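PDB 3K6K: Esterase/lipase, which probably hydrolyses carboxylic ester bonds, as an esterase or lipase of the alpha/beta hydrolase fold related to hormone-sensitive lipase. Local coordinates for residues A179-L184 against G239-L244. Numbering follows the deposited sequence.
Sequences AGLVML and GLPEML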
loop_
_atom_site.group_PDB
_atom_site.type_symbol
_atom_site.label_atom_id
_atom_site.label_comp_id
_atom_site.label_asym_id
_atom_site.label_seq_id
_atom_site.Cartn_x
_atom_site.Cartn_y
_atom_site.Cartn_z
ATOM N N ALA A 179 -2.386 15.181 12.477
ATOM C CA ALA A 179 -1.406 14.118 12.636
ATOM C C ALA A 179 -1.467 13.014 11.562
ATOM O O ALA A 179 -0.477 12.375 11.370
ATOM C CB ALA A 179 -1.482 13.535 14.030
ATOM N N GLY A 180 -2.592 12.823 10.866
ATOM C CA GLY A 180 -2.726 11.780 9.796
ATOM C C GLY A 180 -4.118 11.683 9.142
ATOM O O GLY A 180 -5.090 12.250 9.608
ATOM N N LEU A 181 -4.201 10.995 8.020
ATOM C CA LEU A 181 -5.439 10.765 7.369
ATOM C C LEU A 181 -5.663 9.244 7.315
ATOM O O LEU A 181 -4.780 8.527 6.775
ATOM C CB LEU A 181 -5.346 11.341 5.940
ATOM C CG LEU A 181 -5.002 12.847 5.792
ATOM C CD1 LEU A 181 -4.600 13.198 4.401
ATOM C CD2 LEU A 181 -6.164 13.736 6.191
ATOM N N VAL A 182 -6.783 8.723 7.864
ATOM C CA VAL A 182 -7.216 7.335 7.566
ATOM C C VAL A 182 -8.386 7.227 6.583
ATOM O O VAL A 182 -9.391 7.938 6.704
ATOM C CB VAL A 182 -7.549 6.571 8.805
ATOM C CG1 VAL A 182 -7.806 5.094 8.467
ATOM C CG2 VAL A 182 -6.386 6.672 9.808
ATOM N N MET A 183 -8.291 6.320 5.614
ATOM C CA MET A 183 -9.346 6.156 4.595
ATOM C C MET A 183 -9.714 4.683 4.327
ATOM O O MET A 183 -8.872 3.862 4.018
ATOM C CB MET A 183 -8.973 6.858 3.267
ATOM C CG MET A 183 -8.764 8.367 3.396
ATOM S SD MET A 183 -8.021 9.016 1.885
ATOM C CE MET A 183 -6.291 8.942 2.315
ATOM N N LEU A 184 -10.994 4.361 4.439
ATOM C CA LEU A 184 -11.470 2.989 4.329
ATOM C C LEU A 184 -12.177 2.950 2.963
ATOM O O LEU A 184 -13.202 3.632 2.801
ATOM C CB LEU A 184 -12.443 2.749 5.507
ATOM C CG LEU A 184 -11.959 2.247 6.868
ATOM C CD1 LEU A 184 -10.454 2.441 7.142
ATOM C CD2 LEU A 184 -12.821 2.623 8.104
ATOM N N GLY A 239 1.976 18.053 0.379
ATOM C CA GLY A 239 1.959 18.668 1.716
ATOM C C GLY A 239 0.866 18.135 2.605
ATOM O O GLY A 239 0.753 18.507 3.807
ATOM N N LEU A 240 0.049 17.252 2.032
ATOM C CA LEU A 240 -0.850 16.428 2.852
ATOM C C LEU A 240 -0.066 15.545 3.816
ATOM O O LEU A 240 1.067 15.148 3.494
ATOM C CB LEU A 240 -1.751 15.611 1.955
ATOM C CG LEU A 240 -2.806 16.459 1.217
ATOM C CD1 LEU A 240 -3.724 15.524 0.517
ATOM C CD2 LEU A 240 -3.626 17.386 2.123
ATOM N N PRO A 241 -0.640 15.268 4.995
ATOM C CA PRO A 241 -0.111 14.455 6.090
ATOM C C PRO A 241 -0.187 12.937 5.844
ATOM O O PRO A 241 -0.845 12.475 4.883
ATOM C CB PRO A 241 -1.015 14.819 7.273
ATOM C CG PRO A 241 -2.180 15.513 6.734
ATOM C CD PRO A 241 -1.973 15.828 5.297
ATOM N N GLU A 242 0.482 12.144 6.663
ATOM C CA GLU A 242 0.554 10.709 6.345
ATOM C C GLU A 242 -0.783 9.984 6.200
ATOM O O GLU A 242 -1.713 10.207 6.964
ATOM C CB GLU A 242 1.507 9.960 7.221
ATOM C CG GLU A 242 1.450 10.313 8.653
ATOM C CD GLU A 242 2.737 9.895 9.394
ATOM O OE1 GLU A 242 3.297 8.820 9.093
ATOM O OE2 GLU A 242 3.156 10.621 10.310
ATOM N N MET A 243 -0.844 9.097 5.212
ATOM C CA MET A 243 -2.065 8.435 4.844
ATOM C C MET A 243 -1.963 6.935 5.130
ATOM O O MET A 243 -0.928 6.311 4.847
ATOM C CB MET A 243 -2.298 8.650 3.365
ATOM C CG MET A 243 -2.704 10.064 2.954
ATOM S SD MET A 243 -2.934 10.020 1.155
ATOM C CE MET A 243 -3.549 11.647 0.692
ATOM N N LEU A 244 -3.025 6.382 5.737
ATOM C CA LEU A 244 -3.225 4.946 5.835
ATOM C C LEU A 244 -4.519 4.719 5.065
ATOM O O LEU A 244 -5.529 5.358 5.352
ATOM C CB LEU A 244 -3.340 4.506 7.288
ATOM C CG LEU A 244 -3.568 2.982 7.519
ATOM C CD1 LEU A 244 -2.266 2.084 7.267
ATOM C CD2 LEU A 244 -4.188 2.730 8.898
HETATM O O HOH W 1 1.607 13.372 8.913
HETATM O O HOH W 2 2.555 11.510 12.500
#
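The carbonyl O of L181 is held by two neighbours on the adjacent strand: L244 N donates a hydrogen bond of 3.0 Å to it, and M243 CA brings a CA-H to within 3.3 Å of the same oxygen. Around this point, the pairing is completed by L181 N bonding to E242 O at 2.8 Å and M183 N bonding to L244 O. L181 thus uses both its N-H and its carbonyl on the same neighbouring segment, at E242 and L244 either side of M243, as in parallel strand pairing. The two strands are neighbours in the central sheet of the alpha/beta hydrolase fold, and 180-184 also hydrogen-bonds to strand 151-156, which leads into the probable nucleophile elbow. Where the pairing begins, a water accepts from E242 N at 2.8 Å and donates only weakly to A179 O, while the E242 carboxylate forms a salt bridge with R307.

On the face covered by helix 158-172, side chains of strand 180-184 pack against M243 and, in the loop before it, P241. L181 CD1 reaches the P241 ring at CD (3.8 Å) and also touches CG of M243. The bend at chi3 of M183 (-93°) swings its methyl CE across the extended M243 chain, 3.7 Å from SD. An alanine in place of M243 would remove CG, SD and CE, and would probably leave the ends of L181 and M183 without their shared neighbour and the M183 methyl freer to turn. V182 and L244 occupy the reverse face, where both meet W303 near the C-terminal end of helix 291-305; their own contact, V182 CG1 to L244 CD2, is a loose 4.3 Å. All direct hydrogen bonds between the segments run between main-chain atoms, and water links A179 O to E242; main-chain bonds thus set the pairing, while L181 and M183 pack on helix 158-172 and V182 and L244 on helix 291-305.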